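Local coordinates for protein tropomodulin TMD-1 (Caenorhabditis elegans, PDB 1PGV) that probably caps the pointed end of actin filaments, blocking growth and loss of subunits there, this part being the C-terminal domain, at residues L141-M150 with I164-R172; M150-R161 with R174-R185. All coordinates share one frame; numbering follows the deposited sequence. Where two conformers were deposited one is given.

Contact 1 (L141-M150 with I164-R172); sequences LGNQVEMDMM and ISFASMEAR
Glu146 on helix 143-155 turns its carboxylate onto the loop that leads into helix 169-190, and both of its oxygens take backbone N-H groups there. Ala167 N reaches OE2 at 2.8 Å in a nearly straight bond (170°), on the syn side but somewhat out of the carboxylate plane; Ser168 N meets the syn lone pair of OE1 at 2.9 Å. Two neighbouring amides thus hold the buried carboxylate by both oxygens and fix its rotation. With CG anti to the carbonyl carbon (chi1 -69°) and the chain extended beyond it, the Glu146 side chain slides past that of Phe166 in the opposite direction, bringing OE1 to the ring edge, the carboxylate and ring planes 83° apart. Ser168, the N-cap residue, is thereby held by its backbone N while its OG accepts from Ala171 N (3.2 Å).

The tight apolar part lies on the inner side. Met149 brings CB to the ring edge of Phe166, 3.8 Å from CE1, and its sulfur stands obliquely to the ring in a Met-aromatic contact. Met149 and Ile164 meet tip to tip, CE to CD1 at 3.6 Å, while Leu141 crosses Ile164 at about a right angle through CD1. Beyond Glu146, Met150 lays SD against Ala171 CA at 3.6 Å.

The outer side is looser and wetter. A water sits beside Glu146 OE2 and Ser165 O, 3.0 Å from each, and exposed Glu170, whose carboxylate is salt-bridged to Arg174, reaches across to the Met150 methyl, CE, with OE2.

Ile164 directly follows strand 161-163, the edge of the parallel sheet; helix 112-121 backs the inner side, its Leu115 touching Met149 and its Leu119 touching Ile164.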
loop_
_atom_site.group_PDB
_atom_site.type_symbol
_atom_site.label_atom_id
_atom_site.label_comp_id
_atom_site.label_asym_id
_atom_site.label_seq_id
_atom_site.Cartn_x
_atom_site.Cartn_y
_atom_site.Cartn_z
ATOM N N LEU A 141 -10.441 -6.367 12.118
ATOM C CA LEU A 141 -9.218 -5.674 12.499
ATOM C C LEU A 141 -9.013 -5.613 14.009
ATOM O O LEU A 141 -7.895 -5.778 14.499
ATOM C CB LEU A 141 -9.235 -4.245 11.953
ATOM C CG LEU A 141 -9.359 -4.086 10.438
ATOM C CD1 LEU A 141 -9.564 -2.613 10.097
ATOM C CD2 LEU A 141 -8.109 -4.628 9.764
ATOM N N GLY A 142 -10.093 -5.362 14.736
ATOM C CA GLY A 142 -10.001 -5.249 16.181
ATOM C C GLY A 142 -9.805 -3.797 16.563
ATOM O O GLY A 142 -9.309 -2.990 15.763
ATOM N N ASN A 143 -10.161 -3.457 17.794
ATOM C CA ASN A 143 -10.054 -2.084 18.257
ATOM C C ASN A 143 -8.670 -1.450 18.191
ATOM O O ASN A 143 -8.521 -0.333 17.694
ATOM C CB ASN A 143 -10.584 -1.970 19.689
ATOM C CG ASN A 143 -10.699 -0.534 20.147
ATOM O OD1 ASN A 143 -11.416 0.268 19.541
ATOM N ND2 ASN A 143 -9.990 -0.193 21.217
ATOM N N GLN A 144 -7.653 -2.144 18.685
ATOM C CA GLN A 144 -6.321 -1.567 18.678
ATOM C C GLN A 144 -5.828 -1.221 17.279
ATOM O O GLN A 144 -5.245 -0.153 17.067
ATOM C CB GLN A 144 -5.339 -2.502 19.378
ATOM C CG GLN A 144 -5.661 -2.695 20.853
ATOM C CD GLN A 144 -4.517 -3.304 21.640
ATOM O OE1 GLN A 144 -4.627 -3.510 22.848
ATOM N NE2 GLN A 144 -3.411 -3.589 20.963
ATOM N N VAL A 145 -6.077 -2.108 16.325
ATOM C CA VAL A 145 -5.645 -1.867 14.958
ATOM C C VAL A 145 -6.400 -0.680 14.353
ATOM O O VAL A 145 -5.795 0.188 13.727
ATOM C CB VAL A 145 -5.841 -3.117 14.081
ATOM C CG1 VAL A 145 -5.687 -2.749 12.601
ATOM C CG2 VAL A 145 -4.800 -4.174 14.458
ATOM N N GLU A 146 -7.713 -0.632 14.548
ATOM C CA GLU A 146 -8.492 0.477 14.003
ATOM C C GLU A 146 -8.053 1.825 14.571
ATOM O O GLU A 146 -7.991 2.824 13.848
ATOM C CB GLU A 146 -9.984 0.245 14.250
ATOM C CG GLU A 146 -10.538 -0.914 13.432
ATOM C CD GLU A 146 -12.035 -0.820 13.228
ATOM O OE1 GLU A 146 -12.588 0.274 13.445
ATOM O OE2 GLU A 146 -12.652 -1.828 12.833
ATOM N N MET A 147 -7.723 1.860 15.862
ATOM C CA MET A 147 -7.281 3.102 16.488
ATOM C C MET A 147 -5.919 3.521 15.937
ATOM O O MET A 147 -5.644 4.710 15.766
ATOM C CB MET A 147 -7.213 2.925 18.006
ATOM C CG MET A 147 -8.530 2.448 18.587
ATOM S SD MET A 147 -9.873 3.632 18.372
ATOM C CE MET A 147 -10.979 3.145 19.701
ATOM N N ASP A 148 -5.077 2.534 15.654
ATOM C CA ASP A 148 -3.746 2.769 15.104
ATOM C C ASP A 148 -3.927 3.400 13.717
ATOM O O ASP A 148 -3.412 4.488 13.428
ATOM C CB ASP A 148 -3.018 1.431 14.956
ATOM C CG ASP A 148 -1.601 1.572 14.431
ATOM O OD1 ASP A 148 -1.325 2.503 13.633
ATOM O OD2 ASP A 148 -0.753 0.729 14.799
ATOM N N MET A 149 -4.676 2.698 12.876
ATOM C CA MET A 149 -4.935 3.132 11.500
ATOM C C MET A 149 -5.578 4.505 11.373
ATOM O O MET A 149 -5.175 5.315 10.520
ATOM C CB MET A 149 -5.824 2.114 10.793
ATOM C CG MET A 149 -5.178 0.765 10.568
ATOM S SD MET A 149 -6.250 -0.290 9.602
ATOM C CE MET A 149 -5.058 -1.486 9.000
ATOM N N MET A 150 -6.589 4.777 12.192
ATOM C CA MET A 150 -7.256 6.068 12.098
ATOM C C MET A 150 -6.323 7.217 12.435
ATOM O O MET A 150 -6.410 8.284 11.827
ATOM C CB MET A 150 -8.505 6.114 12.984
ATOM C CG MET A 150 -8.255 6.059 14.475
ATOM S SD MET A 150 -9.814 6.323 15.364
ATOM C CE MET A 150 -9.198 7.107 16.870
ATOM N N ILE A 164 -10.079 -0.099 3.338
ATOM C CA ILE A 164 -10.131 -0.815 4.611
ATOM C C ILE A 164 -11.510 -0.590 5.203
ATOM O O ILE A 164 -12.037 0.524 5.155
ATOM C CB ILE A 164 -9.084 -0.274 5.596
ATOM C CG1 ILE A 164 -7.686 -0.623 5.093
ATOM C CG2 ILE A 164 -9.350 -0.826 7.003
ATOM C CD1 ILE A 164 -6.569 -0.178 6.003
ATOM N N SER A 165 -12.101 -1.645 5.754
ATOM C CA SER A 165 -13.421 -1.536 6.349
ATOM C C SER A 165 -13.286 -1.422 7.863
ATOM O O SER A 165 -12.767 -2.327 8.511
ATOM C CB SER A 165 -14.259 -2.759 5.980
ATOM O OG SER A 165 -15.572 -2.669 6.510
ATOM N N PHE A 166 -13.738 -0.295 8.408
ATOM C CA PHE A 166 -13.677 -0.034 9.845
ATOM C C PHE A 166 -15.028 -0.297 10.496
ATOM O O PHE A 166 -16.075 0.002 9.921
ATOM C CB PHE A 166 -13.282 1.422 10.106
ATOM C CG PHE A 166 -11.895 1.772 9.653
ATOM C CD1 PHE A 166 -10.801 1.562 10.488
ATOM C CD2 PHE A 166 -11.677 2.309 8.384
ATOM C CE1 PHE A 166 -9.510 1.882 10.072
ATOM C CE2 PHE A 166 -10.389 2.632 7.959
ATOM C CZ PHE A 166 -9.304 2.421 8.800
ATOM N N ALA A 167 -15.004 -0.860 11.701
ATOM C CA ALA A 167 -16.237 -1.131 12.430
ATOM C C ALA A 167 -16.480 0.031 13.391
ATOM O O ALA A 167 -17.615 0.329 13.757
ATOM C CB ALA A 167 -16.114 -2.455 13.207
ATOM N N SER A 168 -15.396 0.692 13.785
ATOM C CA SER A 168 -15.464 1.819 14.701
ATOM C C SER A 168 -16.031 3.078 14.051
ATOM O O SER A 168 -15.523 3.524 13.024
ATOM C CB SER A 168 -14.068 2.135 15.243
ATOM O OG SER A 168 -14.061 3.376 15.928
ATOM N N MET A 169 -17.072 3.641 14.665
ATOM C CA MET A 169 -17.699 4.878 14.185
ATOM C C MET A 169 -16.677 6.006 14.135
ATOM O O MET A 169 -16.586 6.748 13.144
ATOM C CB MET A 169 -18.825 5.302 15.129
ATOM C CG MET A 169 -20.048 4.438 15.060
ATOM S SD MET A 169 -20.695 4.484 13.400
ATOM C CE MET A 169 -21.381 6.153 13.367
ATOM N N GLU A 170 -15.921 6.141 15.221
ATOM C CA GLU A 170 -14.904 7.175 15.324
ATOM C C GLU A 170 -13.835 7.027 14.248
ATOM O O GLU A 170 -13.395 8.021 13.664
ATOM C CB GLU A 170 -14.235 7.140 16.700
ATOM C CG GLU A 170 -13.344 8.343 16.975
ATOM C CD GLU A 170 -12.574 8.217 18.275
ATOM O OE1 GLU A 170 -13.088 7.558 19.204
ATOM O OE2 GLU A 170 -11.464 8.785 18.372
ATOM N N ALA A 171 -13.400 5.796 13.993
ATOM C CA ALA A 171 -12.383 5.574 12.972
ATOM C C ALA A 171 -12.963 5.950 11.609
ATOM O O ALA A 171 -12.346 6.705 10.854
ATOM C CB ALA A 171 -11.933 4.110 12.968
ATOM N N ARG A 172 -14.149 5.430 11.305
ATOM C CA ARG A 172 -14.798 5.716 10.025
ATOM C C ARG A 172 -14.895 7.225 9.785
ATOM O O ARG A 172 -14.535 7.720 8.712
ATOM C CB ARG A 172 -16.194 5.088 9.994
ATOM C CG ARG A 172 -16.182 3.571 10.130
ATOM C CD ARG A 172 -17.582 2.978 10.064
ATOM N NE ARG A 172 -18.229 3.262 8.789
ATOM C CZ ARG A 172 -19.385 2.737 8.406
ATOM N NH1 ARG A 172 -20.030 1.892 9.204
ATOM N NH2 ARG A 172 -19.902 3.061 7.228
HETATM O O HOH W 1 -12.611 -4.154 10.888
#

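Contact 2 (M150-R161 with R174-R185); sequences MMAIEENESLLR and RVSEALERNYER
This is a helix-helix contact at the C-terminal end of the domain: the 150-155 part of helix 143-155 runs nearly parallel to the 174-185 part of helix 169-190 (15°, segment axes 8.8 Å apart at their closest), and the loop after it lies along the second helix. Ile153 is the apolar centre, CD1 on Val175 CG2 at 3.8 Å and CG2 near Ala178 and Leu179. At one end Arg174 grips Glu154 side-on, NE to OE1 and NH2 to OE2, both 2.8 Å, with the planes 27° apart; Met151 SD lies over one face of the guanidinium. In this leucine-rich-repeat fold of alternating helices and parallel strands, the loop leads into edge strand 161-163. Arg181 sends NH1 and NH2 together to Glu154 O, while NE and NH2 share Asn182 OD1. Asn182, with CG anti to the carbonyl carbon (chi1 -66°), points its ND2 into the loop, donating to Asn156 O (2.9 Å) and, on a lone pair, to Leu159 O (2.8 Å). A leucine here would probably leave both loop carbonyls without this donor and Arg181 freer to turn. Asn156 OD1 makes an Asx turn with Ser158 N, and Glu157 CB lies over the Arg185 guanidinium.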
loop_
_atom_site.group_PDB
_atom_site.type_symbol
_atom_site.label_atom_id
_atom_site.label_comp_id
_atom_site.label_asym_id
_atom_site.label_seq_id
_atom_site.Cartn_x
_atom_site.Cartn_y
_atom_site.Cartn_z
ATOM N N MET A 150 -6.589 4.777 12.192
ATOM C CA MET A 150 -7.256 6.068 12.098
ATOM C C MET A 150 -6.323 7.217 12.435
ATOM O O MET A 150 -6.410 8.284 11.827
ATOM C CB MET A 150 -8.505 6.114 12.984
ATOM C CG MET A 150 -8.255 6.059 14.475
ATOM S SD MET A 150 -9.814 6.323 15.364
ATOM C CE MET A 150 -9.198 7.107 16.870
ATOM N N MET A 151 -5.419 7.014 13.391
ATOM C CA MET A 151 -4.490 8.077 13.746
ATOM C C MET A 151 -3.400 8.241 12.691
ATOM O O MET A 151 -2.971 9.364 12.400
ATOM C CB MET A 151 -3.855 7.806 15.111
ATOM C CG MET A 151 -4.872 7.804 16.250
ATOM S SD MET A 151 -5.973 9.245 16.208
ATOM C CE MET A 151 -4.897 10.501 16.824
ATOM N N ALA A 152 -2.951 7.126 12.122
ATOM C CA ALA A 152 -1.914 7.152 11.093
ATOM C C ALA A 152 -2.440 7.873 9.859
ATOM O O ALA A 152 -1.750 8.707 9.269
ATOM C CB ALA A 152 -1.509 5.739 10.715
ATOM N N ILE A 153 -3.662 7.531 9.475
ATOM C CA ILE A 153 -4.296 8.135 8.306
ATOM C C ILE A 153 -4.530 9.629 8.524
ATOM O O ILE A 153 -4.286 10.449 7.635
ATOM C CB ILE A 153 -5.633 7.437 8.004
ATOM C CG1 ILE A 153 -5.368 5.999 7.545
ATOM C CG2 ILE A 153 -6.406 8.214 6.941
ATOM C CD1 ILE A 153 -6.615 5.132 7.435
ATOM N N GLU A 154 -4.997 9.985 9.715
ATOM C CA GLU A 154 -5.265 11.377 10.029
ATOM C C GLU A 154 -4.003 12.227 9.905
ATOM O O GLU A 154 -4.075 13.409 9.576
ATOM C CB GLU A 154 -5.856 11.470 11.440
ATOM C CG GLU A 154 -6.413 12.815 11.816
ATOM C CD GLU A 154 -7.193 12.759 13.115
ATOM O OE1 GLU A 154 -8.397 12.420 13.083
ATOM O OE2 GLU A 154 -6.588 13.043 14.167
ATOM N N GLU A 155 -2.842 11.625 10.152
ATOM C CA GLU A 155 -1.581 12.351 10.061
ATOM C C GLU A 155 -1.030 12.366 8.632
ATOM O O GLU A 155 -0.158 13.171 8.302
ATOM C CB GLU A 155 -0.543 11.717 10.992
ATOM C CG GLU A 155 0.655 12.592 11.255
ATOM C CD GLU A 155 1.683 11.920 12.141
ATOM O OE1 GLU A 155 1.277 11.181 13.066
ATOM O OE2 GLU A 155 2.890 12.144 11.914
ATOM N N ASN A 156 -1.538 11.474 7.792
ATOM C CA ASN A 156 -1.070 11.380 6.408
ATOM C C ASN A 156 -1.780 12.440 5.560
ATOM O O ASN A 156 -3.002 12.496 5.543
ATOM C CB ASN A 156 -1.371 9.985 5.856
ATOM C CG ASN A 156 -0.703 9.728 4.512
ATOM O OD1 ASN A 156 -0.923 10.470 3.547
ATOM N ND2 ASN A 156 0.120 8.674 4.441
ATOM N N GLU A 157 -1.007 13.264 4.855
ATOM C CA GLU A 157 -1.585 14.327 4.027
ATOM C C GLU A 157 -1.790 13.961 2.552
ATOM O O GLU A 157 -2.440 14.710 1.815
ATOM C CB GLU A 157 -0.711 15.582 4.112
ATOM C CG GLU A 157 -0.663 16.223 5.490
ATOM C CD GLU A 157 0.247 17.444 5.541
ATOM O OE1 GLU A 157 0.366 18.045 6.627
ATOM O OE2 GLU A 157 0.845 17.802 4.502
ATOM N N SER A 158 -1.260 12.814 2.128
ATOM C CA SER A 158 -1.376 12.395 0.725
ATOM C C SER A 158 -2.477 11.385 0.400
ATOM O O SER A 158 -3.029 11.401 -0.698
ATOM C CB SER A 158 -0.039 11.838 0.235
ATOM O OG SER A 158 0.983 12.816 0.298
ATOM N N LEU A 159 -2.797 10.495 1.341
ATOM C CA LEU A 159 -3.829 9.491 1.105
ATOM C C LEU A 159 -5.191 10.038 0.691
ATOM O O LEU A 159 -5.773 10.881 1.376
ATOM C CB LEU A 159 -4.022 8.617 2.357
ATOM C CG LEU A 159 -2.845 7.704 2.697
ATOM C CD1 LEU A 159 -3.106 7.028 4.045
ATOM C CD2 LEU A 159 -2.674 6.651 1.607
ATOM N N LEU A 160 -5.700 9.523 -0.427
ATOM C CA LEU A 160 -7.002 9.922 -0.945
ATOM C C LEU A 160 -7.981 8.761 -0.866
ATOM O O LEU A 160 -9.183 8.965 -0.716
ATOM C CB LEU A 160 -6.870 10.393 -2.400
ATOM C CG LEU A 160 -5.951 11.598 -2.588
ATOM C CD1 LEU A 160 -5.818 11.908 -4.084
ATOM C CD2 LEU A 160 -6.518 12.799 -1.835
ATOM N N ARG A 161 -7.462 7.538 -0.965
ATOM C CA ARG A 161 -8.305 6.348 -0.908
ATOM C C ARG A 161 -7.672 5.261 -0.047
ATOM O O ARG A 161 -6.514 4.898 -0.242
ATOM C CB ARG A 161 -8.556 5.802 -2.320
ATOM C CG ARG A 161 -9.494 6.670 -3.163
ATOM C CD ARG A 161 -9.614 6.152 -4.596
ATOM N NE ARG A 161 -8.394 6.375 -5.371
ATOM C CZ ARG A 161 -7.910 7.576 -5.678
ATOM N NH1 ARG A 161 -8.544 8.671 -5.280
ATOM N NH2 ARG A 161 -6.787 7.685 -6.375
ATOM N N ARG A 174 -13.216 9.818 11.405
ATOM C CA ARG A 174 -11.924 10.486 11.320
ATOM C C ARG A 174 -11.191 10.167 10.019
ATOM O O ARG A 174 -10.513 11.024 9.450
ATOM C CB ARG A 174 -11.072 10.136 12.542
ATOM C CG ARG A 174 -11.732 10.588 13.839
ATOM C CD ARG A 174 -10.908 10.285 15.077
ATOM N NE ARG A 174 -9.737 11.143 15.202
ATOM C CZ ARG A 174 -9.097 11.356 16.346
ATOM N NH1 ARG A 174 -9.522 10.773 17.461
ATOM N NH2 ARG A 174 -8.034 12.145 16.377
ATOM N N VAL A 175 -11.338 8.939 9.535
ATOM C CA VAL A 175 -10.693 8.549 8.290
ATOM C C VAL A 175 -11.349 9.291 7.123
ATOM O O VAL A 175 -10.656 9.898 6.305
ATOM C CB VAL A 175 -10.779 7.026 8.082
ATOM C CG1 VAL A 175 -10.408 6.656 6.652
ATOM C CG2 VAL A 175 -9.808 6.340 9.045
ATOM N N SER A 176 -12.674 9.257 7.059
ATOM C CA SER A 176 -13.393 9.951 5.991
ATOM C C SER A 176 -13.019 11.435 5.967
ATOM O O SER A 176 -12.737 11.997 4.905
ATOM C CB SER A 176 -14.901 9.796 6.178
ATOM O OG SER A 176 -15.326 10.394 7.389
ATOM N N GLU A 177 -13.012 12.075 7.133
ATOM C CA GLU A 177 -12.659 13.490 7.210
ATOM C C GLU A 177 -11.245 13.764 6.712
ATOM O O GLU A 177 -11.007 14.734 5.983
ATOM C CB GLU A 177 -12.796 13.995 8.647
ATOM C CG GLU A 177 -14.231 14.119 9.099
ATOM C CD GLU A 177 -14.996 15.124 8.267
ATOM O OE1 GLU A 177 -14.587 16.304 8.253
ATOM O OE2 GLU A 177 -15.995 14.737 7.626
ATOM N N ALA A 178 -10.305 12.914 7.105
ATOM C CA ALA A 178 -8.921 13.075 6.692
ATOM C C ALA A 178 -8.770 12.915 5.181
ATOM O O ALA A 178 -8.054 13.687 4.538
ATOM C CB ALA A 178 -8.039 12.055 7.408
ATOM N N LEU A 179 -9.430 11.909 4.616
ATOM C CA LEU A 179 -9.325 11.675 3.177
ATOM C C LEU A 179 -9.933 12.838 2.400
ATOM O O LEU A 179 -9.389 13.263 1.373
ATOM C CB LEU A 179 -10.006 10.361 2.795
ATOM C CG LEU A 179 -9.359 9.110 3.411
ATOM C CD1 LEU A 179 -10.004 7.863 2.837
ATOM C CD2 LEU A 179 -7.860 9.106 3.129
ATOM N N GLU A 180 -11.054 13.352 2.891
ATOM C CA GLU A 180 -11.703 14.489 2.234
ATOM C C GLU A 180 -10.806 15.719 2.336
ATOM O O GLU A 180 -10.675 16.487 1.381
ATOM C CB GLU A 180 -13.063 14.772 2.871
ATOM C CG GLU A 180 -14.177 13.904 2.323
ATOM C CD GLU A 180 -14.341 14.066 0.820
ATOM O OE1 GLU A 180 -14.547 15.211 0.369
ATOM O OE2 GLU A 180 -14.262 13.052 0.093
ATOM N N ARG A 181 -10.195 15.907 3.501
ATOM C CA ARG A 181 -9.283 17.022 3.728
ATOM C C ARG A 181 -8.140 16.937 2.712
ATOM O O ARG A 181 -7.748 17.944 2.107
ATOM C CB ARG A 181 -8.722 16.940 5.156
ATOM C CG ARG A 181 -7.568 17.873 5.475
ATOM C CD ARG A 181 -6.794 17.344 6.694
ATOM N NE ARG A 181 -6.033 16.143 6.354
ATOM C CZ ARG A 181 -5.542 15.276 7.235
ATOM N NH1 ARG A 181 -5.730 15.457 8.539
ATOM N NH2 ARG A 181 -4.846 14.233 6.809
ATOM N N ASN A 182 -7.602 15.732 2.527
ATOM C CA ASN A 182 -6.506 15.538 1.583
ATOM C C ASN A 182 -6.958 15.777 0.142
ATOM O O ASN A 182 -6.210 16.331 -0.664
ATOM C CB ASN A 182 -5.924 14.126 1.718
ATOM C CG ASN A 182 -5.239 13.909 3.060
ATOM O OD1 ASN A 182 -4.990 14.861 3.797
ATOM N ND2 ASN A 182 -4.911 12.655 3.370
ATOM N N TYR A 183 -8.178 15.368 -0.179
ATOM C CA TYR A 183 -8.689 15.569 -1.528
ATOM C C TYR A 183 -8.806 17.069 -1.796
ATOM O O TYR A 183 -8.486 17.541 -2.889
ATOM C CB TYR A 183 -10.049 14.889 -1.684
ATOM C CG TYR A 183 -10.687 15.088 -3.041
ATOM C CD1 TYR A 183 -11.468 16.211 -3.310
ATOM C CD2 TYR A 183 -10.505 14.152 -4.059
ATOM C CE1 TYR A 183 -12.058 16.396 -4.562
ATOM C CE2 TYR A 183 -11.088 14.326 -5.313
ATOM C CZ TYR A 183 -11.861 15.448 -5.557
ATOM O OH TYR A 183 -12.446 15.617 -6.793
ATOM N N GLU A 184 -9.257 17.819 -0.793
ATOM C CA GLU A 184 -9.395 19.269 -0.940
ATOM C C GLU A 184 -8.038 19.942 -1.098
ATOM O O GLU A 184 -7.904 20.937 -1.815
ATOM C CB GLU A 184 -10.135 19.859 0.260
ATOM C CG GLU A 184 -11.623 19.600 0.223
ATOM C CD GLU A 184 -12.244 20.124 -1.057
ATOM O OE1 GLU A 184 -12.023 21.315 -1.363
ATOM O OE2 GLU A 184 -12.940 19.352 -1.753
ATOM N N ARG A 185 -7.029 19.396 -0.428
ATOM C CA ARG A 185 -5.679 19.932 -0.509
ATOM C C ARG A 185 -5.185 19.822 -1.955
ATOM O O ARG A 185 -4.576 20.756 -2.490
ATOM C CB ARG A 185 -4.762 19.154 0.443
ATOM C CG ARG A 185 -3.314 19.601 0.461
ATOM C CD ARG A 185 -2.671 19.271 1.808
ATOM N NE ARG A 185 -1.239 19.025 1.692
ATOM C CZ ARG A 185 -0.721 17.976 1.061
ATOM N NH1 ARG A 185 -1.527 17.087 0.498
ATOM N NH2 ARG A 185 0.595 17.805 0.998
HETATM O O HOH W 2 -9.849 13.275 10.852
HETATM O O HOH W 3 -3.485 15.452 -0.552
HETATM O O HOH W 4 -10.227 11.400 -0.925
#

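How the contacts relate
Contacts 1 and 2 lie end to end along the same pair of helices, 143-155 and 169-190, with their centres 14 Å apart and Met150 common to both. Along the chain their segments alternate: 141-150, 150-161, 164-172, 174-185. Contact 1 joins the start of the first helix to the loop after strand 161-163 and the start of the second; contact 2 continues down the pair to the loop before that strand. They meet where Phe166 packs on Val175 and Ile153 (Phe166 CE2 to Val175 CG2, 3.9 Å). Together they pack helix 169-190 against helix 143-155 and the loops before and after edge strand 161-163, at the C-terminal end of this tropomodulin domain.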